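Local coordinates for major capsid protein P2 (Pseudoalteromonas phage pm2, PDB 2VVF) that forms the protein shell of the virion as a homotrimer whose subunits each carry two jelly-roll domains, at residues V31-Y36 against V80-F85; T70-K75 against F85-M90; A173-K178 against I221-E226; E186-G191 against R243-S248. One frame throughout, in Å; residues are numbered along the deposited sequence.

Interaction 1 of 4, residues V31-Y36 against V80-F85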
# COMPACT_ATOMS: atom_id res chain seq x y z
N VAL A 31 17.74 8.79 -1.02
CA VAL A 31 18.13 7.61 -0.27
C VAL A 31 19.62 7.33 -0.45
O VAL A 31 20.18 7.55 -1.52
CB VAL A 31 17.30 6.37 -0.68
CG1 VAL A 31 17.61 5.20 0.25
CG2 VAL A 31 15.81 6.69 -0.67
N ILE A 32 20.24 6.83 0.62
CA ILE A 32 21.65 6.47 0.59
C ILE A 32 21.80 5.03 1.08
O ILE A 32 21.54 4.73 2.25
CB ILE A 32 22.51 7.45 1.40
CG1 ILE A 32 22.70 8.76 0.63
CG2 ILE A 32 23.86 6.83 1.74
CD1 ILE A 32 23.20 9.91 1.48
N ASP A 33 22.20 4.14 0.18
CA ASP A 33 22.37 2.73 0.51
C ASP A 33 23.79 2.43 0.95
O ASP A 33 24.73 2.51 0.16
CB ASP A 33 21.97 1.85 -0.67
CG ASP A 33 20.60 2.19 -1.22
OD1 ASP A 33 19.66 2.38 -0.42
OD2 ASP A 33 20.46 2.28 -2.46
N LEU A 34 23.96 2.07 2.22
CA LEU A 34 25.27 1.76 2.77
C LEU A 34 25.49 0.26 2.90
O LEU A 34 24.83 -0.41 3.69
CB LEU A 34 25.47 2.45 4.12
CG LEU A 34 26.78 2.14 4.85
CD1 LEU A 34 27.97 2.72 4.10
CD2 LEU A 34 26.74 2.65 6.28
N ARG A 35 26.44 -0.25 2.12
CA ARG A 35 26.77 -1.67 2.15
C ARG A 35 27.90 -1.89 3.16
O ARG A 35 28.87 -1.15 3.18
CB ARG A 35 27.20 -2.15 0.76
CG ARG A 35 27.44 -3.65 0.66
CD ARG A 35 27.68 -4.07 -0.78
NE ARG A 35 26.44 -4.19 -1.54
CZ ARG A 35 25.52 -5.12 -1.33
NH1 ARG A 35 25.69 -6.02 -0.38
NH2 ARG A 35 24.42 -5.15 -2.08
N TYR A 36 27.75 -2.91 4.00
CA TYR A 36 28.75 -3.20 5.02
C TYR A 36 29.07 -4.69 5.10
O TYR A 36 28.22 -5.54 4.82
CB TYR A 36 28.27 -2.71 6.39
CG TYR A 36 27.01 -3.40 6.87
CD1 TYR A 36 25.75 -2.86 6.61
CD2 TYR A 36 27.07 -4.60 7.56
CE1 TYR A 36 24.60 -3.50 7.04
CE2 TYR A 36 25.92 -5.25 7.99
CZ TYR A 36 24.69 -4.69 7.73
OH TYR A 36 23.54 -5.33 8.15
N VAL A 80 23.34 -4.57 4.00
CA VAL A 80 23.00 -3.24 3.52
C VAL A 80 22.01 -2.53 4.44
O VAL A 80 21.08 -3.14 4.96
CB VAL A 80 22.47 -3.27 2.07
CG1 VAL A 80 22.61 -1.89 1.42
CG2 VAL A 80 23.20 -4.32 1.25
N VAL A 81 22.22 -1.23 4.62
CA VAL A 81 21.34 -0.40 5.43
C VAL A 81 21.17 0.94 4.73
O VAL A 81 22.15 1.57 4.32
CB VAL A 81 21.87 -0.25 6.88
CG1 VAL A 81 23.12 0.61 6.90
CG2 VAL A 81 20.78 0.34 7.77
N SER A 82 19.92 1.34 4.53
CA SER A 82 19.63 2.57 3.81
C SER A 82 19.22 3.74 4.69
O SER A 82 18.60 3.57 5.73
CB SER A 82 18.56 2.33 2.74
OG SER A 82 18.92 1.26 1.88
N PHE A 83 19.57 4.94 4.23
CA PHE A 83 19.20 6.18 4.91
C PHE A 83 18.03 6.74 4.12
O PHE A 83 18.22 7.33 3.06
CB PHE A 83 20.35 7.18 4.88
CG PHE A 83 21.47 6.86 5.83
CD1 PHE A 83 21.57 7.52 7.05
CD2 PHE A 83 22.43 5.92 5.51
CE1 PHE A 83 22.61 7.23 7.92
CE2 PHE A 83 23.46 5.63 6.38
CZ PHE A 83 23.55 6.29 7.59
N HIS A 84 16.82 6.52 4.62
CA HIS A 84 15.63 7.00 3.94
C HIS A 84 15.30 8.44 4.32
O HIS A 84 14.63 8.69 5.32
CB HIS A 84 14.43 6.10 4.24
CG HIS A 84 14.53 4.73 3.64
ND1 HIS A 84 14.01 4.42 2.40
CD2 HIS A 84 15.08 3.59 4.12
CE1 HIS A 84 14.25 3.15 2.14
NE2 HIS A 84 14.90 2.62 3.16
N PHE A 85 15.76 9.39 3.51
CA PHE A 85 15.47 10.79 3.76
C PHE A 85 14.04 11.05 3.32
O PHE A 85 13.24 11.64 4.05
CB PHE A 85 16.47 11.69 3.03
CG PHE A 85 17.88 11.51 3.51
CD1 PHE A 85 18.26 11.94 4.76
CD2 PHE A 85 18.80 10.83 2.73
CE1 PHE A 85 19.55 11.74 5.22
CE2 PHE A 85 20.09 10.63 3.18
CZ PHE A 85 20.46 11.09 4.43

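Interaction 2 of 4, residues T70-K75 against F85-M90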
# COMPACT_ATOMS: atom_id res chain seq x y z
N THR A 70 12.94 -1.01 9.96
CA THR A 70 12.13 -2.18 10.28
C THR A 70 10.76 -1.77 10.82
O THR A 70 9.75 -2.39 10.50
CB THR A 70 12.86 -3.09 11.29
OG1 THR A 70 14.15 -3.45 10.77
CG2 THR A 70 12.05 -4.36 11.54
N ARG A 71 10.75 -0.72 11.64
CA ARG A 71 9.51 -0.22 12.24
C ARG A 71 8.46 0.17 11.20
O ARG A 71 7.27 -0.07 11.40
CB ARG A 71 9.80 0.97 13.15
CG ARG A 71 8.82 1.11 14.30
CD ARG A 71 9.05 2.40 15.06
NE ARG A 71 8.69 3.57 14.28
CZ ARG A 71 7.43 3.93 14.01
NH1 ARG A 71 6.42 3.20 14.47
NH2 ARG A 71 7.19 5.02 13.29
N HIS A 72 8.91 0.77 10.10
CA HIS A 72 8.01 1.20 9.03
C HIS A 72 7.78 0.07 8.04
O HIS A 72 7.09 0.24 7.03
CB HIS A 72 8.58 2.41 8.31
CG HIS A 72 8.62 3.65 9.15
ND1 HIS A 72 7.49 4.34 9.52
CD2 HIS A 72 9.67 4.33 9.69
CE1 HIS A 72 7.83 5.39 10.25
NE2 HIS A 72 9.15 5.40 10.37
N LYS A 73 8.37 -1.09 8.33
CA LYS A 73 8.26 -2.26 7.47
C LYS A 73 8.89 -2.01 6.11
O LYS A 73 8.37 -2.46 5.09
CB LYS A 73 6.80 -2.68 7.32
CG LYS A 73 6.18 -3.24 8.59
CD LYS A 73 5.34 -4.47 8.29
CE LYS A 73 4.78 -5.06 9.57
NZ LYS A 73 3.39 -5.53 9.38
N ARG A 74 10.01 -1.30 6.10
CA ARG A 74 10.73 -1.03 4.86
C ARG A 74 11.59 -2.25 4.54
O ARG A 74 11.91 -3.04 5.42
CB ARG A 74 11.61 0.21 5.01
CG ARG A 74 10.84 1.51 5.18
CD ARG A 74 11.74 2.59 5.77
NE ARG A 74 11.06 3.88 5.85
CZ ARG A 74 11.53 4.92 6.54
NH1 ARG A 74 12.67 4.82 7.20
NH2 ARG A 74 10.85 6.06 6.56
N LYS A 75 11.96 -2.40 3.27
CA LYS A 75 12.77 -3.53 2.85
C LYS A 75 14.11 -3.59 3.58
O LYS A 75 14.92 -2.67 3.50
CB LYS A 75 12.99 -3.50 1.33
CG LYS A 75 13.77 -4.69 0.79
CD LYS A 75 13.21 -6.00 1.31
CE LYS A 75 14.06 -7.18 0.85
NZ LYS A 75 13.74 -8.42 1.60
N PHE A 85 15.76 9.39 3.51
CA PHE A 85 15.47 10.79 3.76
C PHE A 85 14.04 11.05 3.32
O PHE A 85 13.24 11.64 4.05
CB PHE A 85 16.47 11.69 3.03
CG PHE A 85 17.88 11.51 3.51
CD1 PHE A 85 18.26 11.94 4.76
CD2 PHE A 85 18.80 10.83 2.73
CE1 PHE A 85 19.55 11.74 5.22
CE2 PHE A 85 20.09 10.63 3.18
CZ PHE A 85 20.46 11.09 4.43
N VAL A 86 13.70 10.53 2.14
CA VAL A 86 12.34 10.61 1.64
C VAL A 86 11.54 9.58 2.43
O VAL A 86 11.95 8.42 2.53
CB VAL A 86 12.29 10.30 0.13
CG1 VAL A 86 10.88 9.93 -0.30
CG2 VAL A 86 12.82 11.48 -0.68
N ARG A 87 10.44 10.01 3.03
CA ARG A 87 9.61 9.11 3.83
C ARG A 87 8.50 8.49 2.99
O ARG A 87 7.51 9.14 2.67
CB ARG A 87 9.05 9.84 5.06
CG ARG A 87 10.14 10.46 5.93
CD ARG A 87 9.57 11.06 7.20
NE ARG A 87 9.04 10.03 8.10
CZ ARG A 87 9.49 9.79 9.32
NH1 ARG A 87 10.50 10.51 9.81
NH2 ARG A 87 8.94 8.84 10.06
N PRO A 88 8.69 7.22 2.63
CA PRO A 88 7.75 6.49 1.78
C PRO A 88 6.35 6.30 2.37
O PRO A 88 5.40 6.03 1.63
CB PRO A 88 8.43 5.13 1.61
CG PRO A 88 9.87 5.34 2.00
CD PRO A 88 9.83 6.39 3.06
N GLU A 89 6.23 6.41 3.68
CA GLU A 89 4.95 6.21 4.36
C GLU A 89 4.07 7.46 4.38
O GLU A 89 2.91 7.40 4.79
CB GLU A 89 5.17 5.70 5.78
CG GLU A 89 5.99 4.42 5.86
CD GLU A 89 7.47 4.65 5.66
OE1 GLU A 89 7.93 5.80 5.85
OE2 GLU A 89 8.19 3.69 5.32
N MET A 90 4.63 8.58 3.95
CA MET A 90 3.90 9.84 3.94
C MET A 90 2.68 9.83 3.04
O MET A 90 2.70 9.26 1.94
CB MET A 90 4.83 11.00 3.55
CG MET A 90 6.00 11.22 4.50
SD MET A 90 5.52 11.13 6.23
CE MET A 90 4.54 12.62 6.40
O HOH W 1 8.57 7.37 12.77

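Interaction 3 of 4, residues A173-K178 against I221-E226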
# COMPACT_ATOMS: atom_id res chain seq x y z
N ALA A 173 7.39 13.80 15.14
CA ALA A 173 6.76 12.70 14.42
C ALA A 173 6.51 11.51 15.34
O ALA A 173 5.45 10.89 15.28
CB ALA A 173 7.62 12.28 13.23
N ALA A 174 7.48 11.21 16.19
CA ALA A 174 7.35 10.09 17.11
C ALA A 174 8.35 10.14 18.26
O ALA A 174 9.34 10.87 18.21
CB ALA A 174 7.49 8.78 16.36
N ILE A 175 8.09 9.35 19.29
CA ILE A 175 8.96 9.25 20.45
C ILE A 175 9.14 7.77 20.76
O ILE A 175 8.17 7.04 20.90
CB ILE A 175 8.40 10.01 21.66
CG1 ILE A 175 8.28 11.50 21.35
CG2 ILE A 175 9.27 9.78 22.88
CD1 ILE A 175 7.36 12.25 22.29
N HIS A 176 10.39 7.33 20.84
CA HIS A 176 10.67 5.92 21.12
C HIS A 176 11.38 5.75 22.46
O HIS A 176 12.51 6.20 22.63
CB HIS A 176 11.51 5.31 20.00
CG HIS A 176 10.99 5.60 18.63
ND1 HIS A 176 10.04 4.82 18.01
CD2 HIS A 176 11.29 6.60 17.76
CE1 HIS A 176 9.77 5.32 16.81
NE2 HIS A 176 10.52 6.40 16.64
N ILE A 177 10.71 5.10 23.40
CA ILE A 177 11.28 4.84 24.71
C ILE A 177 11.95 3.47 24.72
O ILE A 177 11.28 2.44 24.66
CB ILE A 177 10.21 4.95 25.82
CG1 ILE A 177 9.61 6.35 25.85
CG2 ILE A 177 10.81 4.58 27.17
CD1 ILE A 177 8.13 6.38 26.15
N LYS A 178 13.28 3.47 24.76
CA LYS A 178 14.04 2.23 24.75
C LYS A 178 14.33 1.75 26.16
O LYS A 178 15.31 2.17 26.79
CB LYS A 178 15.34 2.40 23.97
CG LYS A 178 15.13 2.76 22.50
CD LYS A 178 16.13 2.04 21.62
CE LYS A 178 17.41 2.84 21.45
NZ LYS A 178 18.46 2.07 20.72
N ILE A 221 5.62 5.95 20.46
CA ILE A 221 4.47 6.85 20.43
C ILE A 221 4.47 7.52 19.06
O ILE A 221 5.06 8.58 18.87
CB ILE A 221 4.52 7.88 21.56
CG1 ILE A 221 4.27 7.21 22.91
CG2 ILE A 221 3.51 8.99 21.31
CD1 ILE A 221 4.46 8.13 24.09
N ASP A 222 3.84 6.86 18.09
CA ASP A 222 3.77 7.34 16.72
C ASP A 222 2.68 8.40 16.55
O ASP A 222 1.50 8.12 16.74
CB ASP A 222 3.51 6.17 15.78
CG ASP A 222 4.09 6.39 14.40
OD1 ASP A 222 4.11 7.55 13.93
OD2 ASP A 222 4.52 5.40 13.77
N PHE A 223 3.09 9.61 16.19
CA PHE A 223 2.14 10.71 15.99
C PHE A 223 1.77 10.86 14.52
O PHE A 223 1.03 11.77 14.15
CB PHE A 223 2.73 12.03 16.51
CG PHE A 223 2.97 12.05 17.99
CD1 PHE A 223 1.91 12.00 18.88
CD2 PHE A 223 4.26 12.15 18.50
CE1 PHE A 223 2.13 12.02 20.25
CE2 PHE A 223 4.48 12.18 19.86
CZ PHE A 223 3.42 12.11 20.74
N MET A 224 2.29 9.97 13.69
CA MET A 224 2.01 10.00 12.25
C MET A 224 1.59 8.63 11.73
O MET A 224 2.00 8.22 10.65
CB MET A 224 3.24 10.49 11.48
CG MET A 224 3.58 11.96 11.70
SD MET A 224 4.65 12.61 10.41
CE MET A 224 5.87 11.30 10.29
N LEU A 225 0.78 7.93 12.52
CA LEU A 225 0.32 6.60 12.16
C LEU A 225 -0.38 6.53 10.79
O LEU A 225 -0.24 5.56 10.06
CB LEU A 225 -0.58 6.03 13.26
CG LEU A 225 0.14 5.54 14.52
CD1 LEU A 225 -0.84 5.38 15.68
CD2 LEU A 225 0.89 4.24 14.25
N GLU A 226 -1.13 7.58 10.46
CA GLU A 226 -1.84 7.64 9.19
C GLU A 226 -0.95 8.10 8.04
O GLU A 226 -1.33 8.01 6.87
CB GLU A 226 -3.04 8.58 9.29
CG GLU A 226 -4.15 8.09 10.20
CD GLU A 226 -5.30 9.07 10.26
OE1 GLU A 226 -5.15 10.14 10.90
OE2 GLU A 226 -6.35 8.80 9.63

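Interaction 4 of 4, residues E186-G191 against R243-S248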
# COMPACT_ATOMS: atom_id res chain seq x y z
N GLU A 186 1.84 7.56 29.15
CA GLU A 186 0.82 8.57 28.96
C GLU A 186 1.49 9.83 28.43
O GLU A 186 2.55 10.23 28.91
CB GLU A 186 0.12 8.87 30.29
CG GLU A 186 -0.88 10.01 30.24
CD GLU A 186 -1.50 10.30 31.60
OE1 GLU A 186 -1.82 9.33 32.32
OE2 GLU A 186 -1.64 11.49 31.94
N PHE A 187 0.88 10.44 27.41
CA PHE A 187 1.43 11.66 26.84
C PHE A 187 0.45 12.81 26.95
O PHE A 187 -0.73 12.67 26.61
CB PHE A 187 1.83 11.44 25.38
CG PHE A 187 2.38 12.67 24.71
CD1 PHE A 187 3.68 13.07 24.93
CD2 PHE A 187 1.58 13.43 23.87
CE1 PHE A 187 4.18 14.21 24.32
CE2 PHE A 187 2.07 14.57 23.26
CZ PHE A 187 3.38 14.96 23.48
N GLN A 188 0.92 13.95 27.42
CA GLN A 188 0.06 15.11 27.57
C GLN A 188 0.77 16.42 27.25
O GLN A 188 1.98 16.54 27.40
CB GLN A 188 -0.56 15.16 28.96
CG GLN A 188 0.45 15.16 30.09
CD GLN A 188 -0.20 15.39 31.44
OE1 GLN A 188 -0.74 14.47 32.05
NE2 GLN A 188 -0.15 16.63 31.92
N ILE A 189 -0.01 17.40 26.81
CA ILE A 189 0.51 18.72 26.48
C ILE A 189 -0.41 19.75 27.11
O ILE A 189 -1.58 19.86 26.75
CB ILE A 189 0.60 18.93 24.95
CG1 ILE A 189 1.56 17.91 24.33
CG2 ILE A 189 1.06 20.35 24.64
CD1 ILE A 189 1.55 17.90 22.82
N ASP A 190 0.11 20.49 28.08
CA ASP A 190 -0.68 21.51 28.77
C ASP A 190 -1.87 20.89 29.49
O ASP A 190 -2.99 21.41 29.42
CB ASP A 190 -1.15 22.58 27.78
CG ASP A 190 -0.02 23.44 27.27
OD1 ASP A 190 1.01 23.55 27.96
OD2 ASP A 190 -0.17 24.03 26.17
N GLY A 191 -1.64 19.78 30.18
CA GLY A 191 -2.69 19.10 30.93
C GLY A 191 -3.54 18.18 30.06
O GLY A 191 -4.07 17.18 30.55
N ARG A 243 4.62 16.73 28.64
CA ARG A 243 4.97 15.69 29.60
C ARG A 243 4.76 14.25 29.16
O ARG A 243 3.85 13.94 28.39
CB ARG A 243 4.26 15.96 30.92
CG ARG A 243 4.55 14.95 32.01
CD ARG A 243 4.02 15.46 33.34
NE ARG A 243 4.26 16.89 33.51
CZ ARG A 243 5.28 17.40 34.19
NH1 ARG A 243 6.14 16.59 34.79
NH2 ARG A 243 5.43 18.71 34.29
N LEU A 244 5.57 13.36 29.72
CA LEU A 244 5.50 11.93 29.45
C LEU A 244 5.48 11.20 30.79
O LEU A 244 6.39 11.37 31.61
CB LEU A 244 6.73 11.50 28.65
CG LEU A 244 6.58 10.42 27.57
CD1 LEU A 244 5.58 10.85 26.51
CD2 LEU A 244 7.93 10.13 26.94
N LYS A 245 4.44 10.41 31.03
CA LYS A 245 4.32 9.66 32.27
C LYS A 245 4.56 8.18 31.99
O LYS A 245 3.71 7.50 31.40
CB LYS A 245 2.94 9.86 32.90
CG LYS A 245 2.71 11.26 33.46
CD LYS A 245 1.46 11.32 34.31
CE LYS A 245 1.38 12.62 35.09
NZ LYS A 245 0.22 13.46 34.67
N ILE A 246 5.72 7.69 32.40
CA ILE A 246 6.10 6.30 32.15
C ILE A 246 5.93 5.38 33.35
O ILE A 246 6.51 5.63 34.41
CB ILE A 246 7.52 6.20 31.57
CG1 ILE A 246 7.63 7.04 30.30
CG2 ILE A 246 7.88 4.75 31.29
CD1 ILE A 246 8.50 8.27 30.46
N ASP A 247 5.17 4.31 33.17
CA ASP A 247 4.96 3.32 34.22
C ASP A 247 5.87 2.14 33.94
O ASP A 247 5.59 1.32 33.07
CB ASP A 247 3.50 2.87 34.24
CG ASP A 247 2.62 3.76 35.09
OD1 ASP A 247 3.04 4.89 35.41
OD2 ASP A 247 1.49 3.34 35.44
N SER A 248 6.98 2.07 34.67
CA SER A 248 7.96 1.00 34.49
C SER A 248 7.88 -0.05 35.59
O SER A 248 7.19 0.13 36.59
CB SER A 248 9.37 1.58 34.41
OG SER A 248 10.29 0.64 33.87

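Interaction 1 of 4, residues V31-Y36 against V80-F85
D33 and S82 face each other as a non-hydrogen-bonded pair of antiparallel strands, and the aspartate can be followed outward atom by atom. D33 CB lies 4.0 Å from S82 OG, and CG 3.6 Å from the same oxygen. CG stands beside the backbone N (chi1 -51°), which turns the carboxylate across to S82 on the partner strand. There OD1 accepts the serine hydroxyl, S82 OG to D33 OD1 2.7 Å, on its anti side and 26° out of the carboxylate plane. The same oxygen also takes Q209 of the second subunit, S82 OG is bonded to Y205 of that subunit, and OD2 is held by Q134 of the neighbouring strand.

Behind these side chains runs regular backbone pairing, with F83 N 2.8 Å from I32 O and L34 N 2.8 Å from V81 O. The face bearing I32, L34, V81 and F83 is apolar and turns toward helix 63-71 and strand 18-23, inside the N-terminal jelly roll. I32 CD1 reaches the ring edge of F85 at CE2, 3.6 Å away. On the D33 face V80 CG2 lies over one face of the R35 guanidinium, 3.4 Å from NH1, while R35 NH2 pairs with D202 of the second subunit. One pair of strands thus serves two chemistries, an oily face for the domain core and a polar face whose buried carboxylate is satisfied partly across the trimer interface.

Interaction 2 of 4, residues T70-K75 against F85-M90
R74 and E89, the two residues with most surface buried here, meet in a two-pronged salt bridge. The arginine presents its side, NE and NH2, and each nitrogen takes one carboxylate oxygen: R74 NE to E89 OE2 is 2.9 Å and R74 NH2 to E89 OE1 is 3.0 Å. Both oxygens are met on their syn sides, yet the two flat groups are not coplanar, their planes standing 40° apart. The glutamate bends at its second torsion (chi2 77°), which folds the carboxylate back toward the arginine, whose own chain runs extended from CG to NE. P88 CD adds an apolar touch 3.7 Å from R74 NH2.

H72 completes the cluster. Its CB packs 3.3 Å from E89 OE2, and E89 OE1 lies over one face of the ring, toward its rim, with the two planes only 25° apart, while H72 CD2 sits over the centre of the R74 guanidinium. ND1 of this histidine is bonded to K212. H72 and R74 flank K73, whose positive phi marks the Schellman motif ending helix 63-71, and a type I turn from R87 to M90 carries E89 in the loop that follows strand 80-84.

The R87 guanidinium stands nearly perpendicular to the H72 ring. A water accepts from R71 NH2 at 2.8 Å and, weakly, from R87 NH2, linking two like-charged groups, and R87 NH1 is bonded to T145 on strand 143-154.

Interaction 3 of 4, residues A173-K178 against I221-E226
A173 and F223 are joined through the backbone, F223 N giving a 2.8 Å bond to A173 O. Next along, I175 and I221 form a hydrogen-bonded antiparallel pair: I221 N reaches I175 O at 2.8 Å in the carbonyl plane, whereas the return bond, I175 N to I221 O, is longer at 3.2 Å and comes from above the plane.

Around this frame the side chains close in. I175 CD1 meets the ring edge of F223 at CE2, 3.8 Å away and in the ring plane, and I221 O lies over one face of the same ring. A173 CB receives the methyl end of M224 at CE, 3.6 Å off, because the methionine bends at its last torsion (chi3 -45°).

Beyond them stands D222, whose OD1 accepts M224 N at 3.0 Å in an Asx turn as the chain leaves strand 218-222. Its OD2 makes a salt bridge with R71, from the N-terminal domain, and its backbone oxygen takes R195. F223 also meets F187 of the facing sheet and M1 of the third subunit. In this buried part of the C-terminal jelly roll, apolar packing on the I175 and I221 face is paired with a carboxylate on the A174 face that shapes the turn and probably has its charge offset by R71.

Interaction 4 of 4, residues E186-G191 against R243-S248
K245 NZ donates to Q188 OE1 at 3.0 Å, reaching diagonally across the strand pair and arriving 49° out of the amide plane, so no lone pair is aimed at it. The glutamine puts CG between its backbone N and carbonyl carbon (chi1 56°) and then runs extended toward the lysine. E186 lies alongside K245, pointing the same way, but its ion pair is long, 3.8 Å from OE2 to NZ.

Four backbone bonds underlie these groups; the straightest are K245 N to E186 O at 2.8 Å and Q188 N to R243 O at 3.1 Å, both with 173° at the hydrogen. Q188 CG and R243 CB pack side by side at 4.0 Å, while the arginine's charged end goes to D241 and E160.

On the other face L244 CD1 abuts the ring edge of F187 at CD1, 3.3 Å away, and the phenylalanine also packs on M1 of the third subunit. The strands are the middle two of the four-stranded sheet 157-161, 242-248, 182-189, 192-199 in the C-terminal jelly roll. Charged and amide groups line one surface and hydrocarbon the other. Within this pair the ammonium has a neutral amide as its hydrogen-bond acceptor and a carboxylate only at long range.

Interactions 1, 3 and 4 are antiparallel strand pairs, whereas interaction 2 joins a helix end to a loop by side chains. Interactions 1, 2 and 3 are buried, and interaction 4, farthest from the chain's centre, is partly so. Interactions 3 and 4 belong to facing sheets of the C-terminal jelly roll and meet through apolar side chains, I177 and I221 packing on L244. Interaction 1 is the N-terminal counterpart of interaction 3 and shares F85 with interaction 2, which touches interaction 3 by the salt bridge of R71 with D222. Charged groups meet at the domain boundary in interaction 2, at a subunit boundary in interaction 1 and on one sheet face in interaction 4, while hydrocarbon fills the space between facing sheets.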